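Local structure of putative potassium transport protein (Staphylococcus aureus 08BA02176, 4XTT) at residues E14-L20 with L69-D75; A22-M26 with F81-I85. The protein binds the second messenger cyclic di-AMP through its RCK_C domain and probably regulates a Ktr-type potassium transporter as its cytosolic subunit. One frame throughout, in Å; residues are numbered along the deposited sequence.

Interaction 1: residues E14-L20 with L69-D75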
loop_
_atom_site.group_PDB
_atom_site.type_symbol
_atom_site.label_atom_id
_atom_site.label_comp_id
_atom_site.label_asym_id
_atom_site.label_seq_id
_atom_site.Cartn_x
_atom_site.Cartn_y
_atom_site.Cartn_z
ATOM N N GLU A 14 16.301 -1.815 -5.912
ATOM C CA GLU A 14 15.987 -2.926 -5.013
ATOM C C GLU A 14 14.502 -2.973 -4.620
ATOM O O GLU A 14 14.039 -3.924 -3.985
ATOM C CB GLU A 14 16.879 -2.861 -3.777
ATOM C CG GLU A 14 18.319 -3.240 -4.099
ATOM C CD GLU A 14 19.207 -3.324 -2.877
ATOM O OE1 GLU A 14 20.171 -2.533 -2.802
ATOM O OE2 GLU A 14 18.936 -4.168 -1.991
ATOM N N HIS A 15 13.767 -1.935 -5.002
ATOM C CA HIS A 15 12.335 -1.845 -4.745
ATOM C C HIS A 15 11.603 -1.679 -6.066
ATOM O O HIS A 15 12.140 -1.115 -7.023
ATOM C CB HIS A 15 11.996 -0.667 -3.831
ATOM C CG HIS A 15 12.755 -0.649 -2.539
ATOM N ND1 HIS A 15 12.962 0.506 -1.822
ATOM C CD2 HIS A 15 13.332 -1.645 -1.828
ATOM C CE1 HIS A 15 13.645 0.224 -0.724
ATOM N NE2 HIS A 15 13.881 -1.074 -0.707
ATOM N N SER A 16 10.376 -2.186 -6.116
ATOM C CA SER A 16 9.637 -2.281 -7.373
ATOM C C SER A 16 8.154 -2.590 -7.152
ATOM O O SER A 16 7.785 -3.155 -6.123
ATOM C CB SER A 16 10.277 -3.332 -8.286
ATOM O OG SER A 16 10.374 -4.584 -7.640
ATOM N N ILE A 17 7.308 -2.137 -8.077
ATOM C CA ILE A 17 5.898 -2.525 -8.071
ATOM C C ILE A 17 5.664 -3.669 -9.039
ATOM O O ILE A 17 6.073 -3.628 -10.196
ATOM C CB ILE A 17 4.949 -1.373 -8.448
ATOM C CG1 ILE A 17 4.842 -0.378 -7.306
ATOM C CG2 ILE A 17 3.540 -1.885 -8.652
ATOM C CD1 ILE A 17 3.775 0.685 -7.530
ATOM N N VAL A 18 5.034 -4.714 -8.528
ATOM C CA VAL A 18 4.856 -5.944 -9.267
ATOM C C VAL A 18 3.396 -6.340 -9.208
ATOM O O VAL A 18 2.730 -6.164 -8.187
ATOM C CB VAL A 18 5.742 -7.080 -8.700
ATOM C CG1 VAL A 18 5.410 -8.406 -9.361
ATOM C CG2 VAL A 18 7.223 -6.736 -8.878
ATOM N N GLU A 19 2.879 -6.822 -10.326
ATOM C CA GLU A 19 1.559 -7.424 -10.359
ATOM C C GLU A 19 1.622 -8.940 -10.238
ATOM O O GLU A 19 2.513 -9.582 -10.792
ATOM C CB GLU A 19 0.828 -7.012 -11.629
ATOM C CG GLU A 19 0.134 -5.676 -11.498
ATOM C CD GLU A 19 -0.489 -5.231 -12.795
ATOM O OE1 GLU A 19 -0.750 -6.102 -13.654
ATOM O OE2 GLU A 19 -0.758 -4.019 -12.932
ATOM N N LEU A 20 0.665 -9.513 -9.521
ATOM C CA LEU A 20 0.625 -10.959 -9.346
ATOM C C LEU A 20 -0.810 -11.462 -9.455
ATOM O O LEU A 20 -1.677 -11.082 -8.669
ATOM C CB LEU A 20 1.218 -11.357 -7.996
ATOM C CG LEU A 20 1.214 -12.863 -7.746
ATOM C CD1 LEU A 20 2.135 -13.543 -8.743
ATOM C CD2 LEU A 20 1.618 -13.194 -6.323
ATOM N N LEU A 69 -3.139 -8.741 -7.820
ATOM C CA LEU A 69 -2.661 -7.979 -6.674
ATOM C C LEU A 69 -1.564 -7.031 -7.133
ATOM O O LEU A 69 -0.598 -7.448 -7.771
ATOM C CB LEU A 69 -2.137 -8.892 -5.555
ATOM C CG LEU A 69 -3.028 -10.051 -5.100
ATOM C CD1 LEU A 69 -2.465 -10.695 -3.853
ATOM C CD2 LEU A 69 -4.457 -9.596 -4.858
ATOM N N ILE A 70 -1.718 -5.752 -6.814
ATOM C CA ILE A 70 -0.686 -4.785 -7.141
ATOM C C ILE A 70 0.164 -4.551 -5.889
ATOM O O ILE A 70 -0.286 -3.948 -4.909
ATOM C CB ILE A 70 -1.292 -3.471 -7.655
ATOM C CG1 ILE A 70 -2.305 -3.765 -8.761
ATOM C CG2 ILE A 70 -0.204 -2.547 -8.155
ATOM C CD1 ILE A 70 -2.944 -2.533 -9.356
ATOM N N MET A 71 1.403 -5.026 -5.931
ATOM C CA MET A 71 2.215 -5.071 -4.726
ATOM C C MET A 71 3.410 -4.148 -4.820
ATOM O O MET A 71 3.978 -3.942 -5.895
ATOM C CB MET A 71 2.698 -6.491 -4.464
ATOM C CG MET A 71 1.614 -7.532 -4.480
ATOM S SD MET A 71 2.315 -9.176 -4.285
ATOM C CE MET A 71 3.558 -9.130 -5.571
ATOM N N ILE A 72 3.811 -3.622 -3.673
ATOM C CA ILE A 72 4.980 -2.771 -3.600
ATOM C C ILE A 72 5.798 -3.163 -2.374
ATOM O O ILE A 72 5.250 -3.376 -1.291
ATOM C CB ILE A 72 4.554 -1.286 -3.585
ATOM C CG1 ILE A 72 5.757 -0.362 -3.697
ATOM C CG2 ILE A 72 3.732 -0.958 -2.346
ATOM C CD1 ILE A 72 5.344 1.077 -3.886
ATOM N N GLY A 73 7.109 -3.289 -2.557
ATOM C CA GLY A 73 8.000 -3.720 -1.493
ATOM C C GLY A 73 9.406 -4.013 -1.993
ATOM O O GLY A 73 9.731 -3.782 -3.162
ATOM N N HIS A 74 10.251 -4.507 -1.095
ATOM C CA HIS A 74 11.621 -4.866 -1.437
ATOM C C HIS A 74 11.630 -6.086 -2.350
ATOM O O HIS A 74 10.803 -6.984 -2.188
ATOM C CB HIS A 74 12.423 -5.133 -0.159
ATOM C CG HIS A 74 13.903 -5.187 -0.367
ATOM N ND1 HIS A 74 14.548 -6.312 -0.842
ATOM C CD2 HIS A 74 14.869 -4.265 -0.152
ATOM C CE1 HIS A 74 15.843 -6.075 -0.915
ATOM N NE2 HIS A 74 16.067 -4.840 -0.503
ATOM N N ASP A 75 12.578 -6.133 -3.285
ATOM C CA ASP A 75 12.613 -7.209 -4.282
ATOM C C ASP A 75 12.765 -8.592 -3.665
ATOM O O ASP A 75 12.180 -9.558 -4.148
ATOM C CB ASP A 75 13.766 -7.001 -5.263
ATOM C CG ASP A 75 13.493 -5.911 -6.263
ATOM O OD1 ASP A 75 12.331 -5.462 -6.357
ATOM O OD2 ASP A 75 14.448 -5.510 -6.963
#

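Interaction 2: residues A22-M26 with F81-I85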
loop_
_atom_site.group_PDB
_atom_site.type_symbol
_atom_site.label_atom_id
_atom_site.label_comp_id
_atom_site.label_asym_id
_atom_site.label_seq_id
_atom_site.Cartn_x
_atom_site.Cartn_y
_atom_site.Cartn_z
ATOM N N ALA A 22 -3.933 -13.964 -9.222
ATOM C CA ALA A 22 -4.322 -14.940 -8.215
ATOM C C ALA A 22 -4.544 -16.326 -8.814
ATOM O O ALA A 22 -5.302 -16.492 -9.774
ATOM C CB ALA A 22 -5.573 -14.477 -7.496
ATOM N N THR A 23 -3.883 -17.318 -8.224
ATOM C CA THR A 23 -4.021 -18.709 -8.640
ATOM C C THR A 23 -5.069 -19.400 -7.775
ATOM O O THR A 23 -5.441 -18.877 -6.722
ATOM C CB THR A 23 -2.687 -19.465 -8.527
ATOM O OG1 THR A 23 -2.877 -20.841 -8.881
ATOM C CG2 THR A 23 -2.165 -19.386 -7.104
ATOM N N GLU A 24 -5.522 -20.576 -8.204
ATOM C CA GLU A 24 -6.498 -21.345 -7.438
ATOM C C GLU A 24 -5.969 -21.627 -6.039
ATOM O O GLU A 24 -6.722 -21.619 -5.061
ATOM C CB GLU A 24 -6.837 -22.655 -8.150
ATOM C CG GLU A 24 -7.545 -22.467 -9.479
ATOM C CD GLU A 24 -8.940 -21.886 -9.324
ATOM O OE1 GLU A 24 -9.527 -22.013 -8.226
ATOM O OE2 GLU A 24 -9.444 -21.291 -10.300
ATOM N N LYS A 25 -4.667 -21.887 -5.959
ATOM C CA LYS A 25 -3.988 -22.037 -4.684
ATOM C C LYS A 25 -4.245 -20.828 -3.793
ATOM O O LYS A 25 -4.493 -20.966 -2.594
ATOM C CB LYS A 25 -2.485 -22.207 -4.910
ATOM C CG LYS A 25 -1.654 -22.167 -3.647
ATOM C CD LYS A 25 -0.170 -22.113 -3.973
ATOM C CE LYS A 25 0.659 -22.055 -2.704
ATOM N NZ LYS A 25 0.185 -20.970 -1.799
ATOM N N MET A 26 -4.227 -19.647 -4.401
ATOM C CA MET A 26 -4.328 -18.398 -3.660
ATOM C C MET A 26 -5.769 -17.885 -3.656
ATOM O O MET A 26 -6.172 -17.138 -2.763
ATOM C CB MET A 26 -3.345 -17.379 -4.250
ATOM C CG MET A 26 -3.773 -15.930 -4.267
ATOM S SD MET A 26 -2.370 -14.873 -4.701
ATOM C CE MET A 26 -1.589 -15.857 -5.969
ATOM N N PHE A 81 7.610 -14.041 -1.514
ATOM C CA PHE A 81 6.174 -14.282 -1.517
ATOM C C PHE A 81 5.741 -15.005 -2.785
ATOM O O PHE A 81 4.911 -15.913 -2.736
ATOM C CB PHE A 81 5.414 -12.966 -1.383
ATOM C CG PHE A 81 3.923 -13.110 -1.497
ATOM C CD1 PHE A 81 3.202 -13.807 -0.538
ATOM C CD2 PHE A 81 3.239 -12.532 -2.554
ATOM C CE1 PHE A 81 1.824 -13.939 -0.636
ATOM C CE2 PHE A 81 1.863 -12.652 -2.657
ATOM C CZ PHE A 81 1.154 -13.357 -1.689
ATOM N N GLU A 82 6.332 -14.617 -3.912
ATOM C CA GLU A 82 5.997 -15.209 -5.201
ATOM C C GLU A 82 6.387 -16.674 -5.288
ATOM O O GLU A 82 5.687 -17.470 -5.908
ATOM C CB GLU A 82 6.675 -14.443 -6.336
ATOM C CG GLU A 82 6.109 -13.071 -6.582
ATOM C CD GLU A 82 6.840 -12.341 -7.687
ATOM O OE1 GLU A 82 7.663 -12.984 -8.371
ATOM O OE2 GLU A 82 6.598 -11.128 -7.869
ATOM N N LYS A 83 7.478 -17.039 -4.628
ATOM C CA LYS A 83 7.997 -18.392 -4.730
ATOM C C LYS A 83 7.223 -19.340 -3.833
ATOM O O LYS A 83 7.198 -20.546 -4.071
ATOM C CB LYS A 83 9.492 -18.407 -4.399
ATOM C CG LYS A 83 10.371 -18.410 -5.646
ATOM C CD LYS A 83 10.134 -17.155 -6.486
ATOM C CE LYS A 83 11.068 -17.085 -7.684
ATOM N NZ LYS A 83 10.885 -15.803 -8.424
ATOM N N ASN A 84 6.562 -18.790 -2.821
ATOM C CA ASN A 84 5.736 -19.602 -1.936
ATOM C C ASN A 84 4.345 -19.819 -2.520
ATOM O O ASN A 84 3.443 -20.293 -1.837
ATOM C CB ASN A 84 5.632 -18.958 -0.556
ATOM C CG ASN A 84 6.880 -19.177 0.282
ATOM O OD1 ASN A 84 6.900 -20.013 1.182
ATOM N ND2 ASN A 84 7.931 -18.425 -0.017
ATOM N N ILE A 85 4.172 -19.440 -3.783
ATOM C CA ILE A 85 2.906 -19.624 -4.487
ATOM C C ILE A 85 3.122 -20.163 -5.907
ATOM O O ILE A 85 3.742 -21.213 -6.108
ATOM C CB ILE A 85 2.109 -18.312 -4.557
ATOM C CG1 ILE A 85 1.832 -17.785 -3.146
ATOM C CG2 ILE A 85 0.808 -18.526 -5.312
ATOM C CD1 ILE A 85 1.135 -16.467 -3.115
#

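Interaction 1: residues E14-L20 with L69-D75
I17 and I72 face each other in a non-hydrogen-bonded antiparallel pair, and their side chains cross at a slant, with I17 CG1 3.7 Å from I72 CG1. The other branch of I17, its CG2, lies anti to the backbone N and reaches diagonally across to CG2 of I70, 3.8 Å away. E19 lies alongside I70 on the same face, its CG rather than its carboxylate resting on I70 CG1. Helix 3-11 adds L9 to this face, and Y8 and I55 of the second subunit pack on I17 and I72.

V18, L20 and M71 point to the other face. The M71 chain runs extended to its sulfur and then bends (chi3 -52°), which carries CE back across to the neighbouring strand, 4.0 Å from L20 CB and a little farther from V18 CG1. L78 of helix 75-83 also packs on M71. Between the two faces, V18 and M71 exchange backbone N-H...O bonds of 2.9 Å each way, V18 N to M71 O and M71 N to V18 O; L20 and L69 are paired likewise.

At the far end the pattern changes. The H15 ring meets H74 CD2 at its edge, the two ring planes 66° apart. E14 O sits over one face of the H74 ring and accepts D75 N at 2.7 Å. H74 NE2 makes a weak bond to E14 OE2; the firmer hold on H74 is from ND1 to N76 N, which makes it the N-cap of helix 75-83. The arrangement is that of the outermost strand of this chain and its inner neighbour in the antiparallel sheet of the TrkA-C (RCK_C) domain, ending where the inner strand turns a corner at G73 into helix 75-83.

Interaction 2: residues A22-M26 with F81-I85
K25 reaches across to the C-terminal end of the chain, its ammonium arriving beside the carbonyl of N84. From CB the chain sets off with CG anti to the backbone N (chi1 171°) and stays extended, so these first carbons mainly span the distance between the two segments. CD is the first atom to come close, 4.0 Å from I85 CG2 and equally near I85 CA. CE comes 3.4 Å from N84 O and lies near I85 CA. There the chain bends (chi4 -51°), and NZ comes to 3.3 Å from N84 O, a weak hydrogen bond, with I85 CG1 also nearby. N84 ND2, in the side-chain amide, bonds to R80 O within the C-terminal helical turn.

The CG2 methyl of I85, which K25 CD approaches, also meets T23 and M26. It lies 3.6 Å from T23 CG2, the two side chains running past one another head to tail. M26 lies roughly perpendicular to I85 and, bent at its end, puts CE 3.6 Å from I85 CG2, with CD1 of the isoleucine a little farther from the same methyl. L63 packs against M26 as well.

The loop after strand 15-21 is thus joined to the tail that follows helix 75-83. Aliphatic carbons, of K25, M26 and T23, do most of the touching here, and the one polar link is a weak bond from an exposed side chain. That chemistry implies a contact held chiefly by apolar packing, in which the lysine's aliphatic carbons cover I85 and its charged end probably adds only modest electrostatic attraction to a carbonyl near the helix C-terminus.

Interaction 1 is the partly buried contact, lying closer to the centre of the chain and tied by repeated backbone bonds; interaction 2 is a surface contact that relies on side chains. Both involve the same continuous elements: strand 15-21 runs on into the loop carrying 22-26, and strand 68-72 is followed by helix 75-83, which ends in 81-85. They meet on the face covered by helix 75-83, where F81 packs on L20 and M71, and L20 also approaches M26. The polar side chains that bond across interaction 1 sit at the start of helix 75-83, whereas in interaction 2 a lone lysine reaches a carbonyl beyond its end.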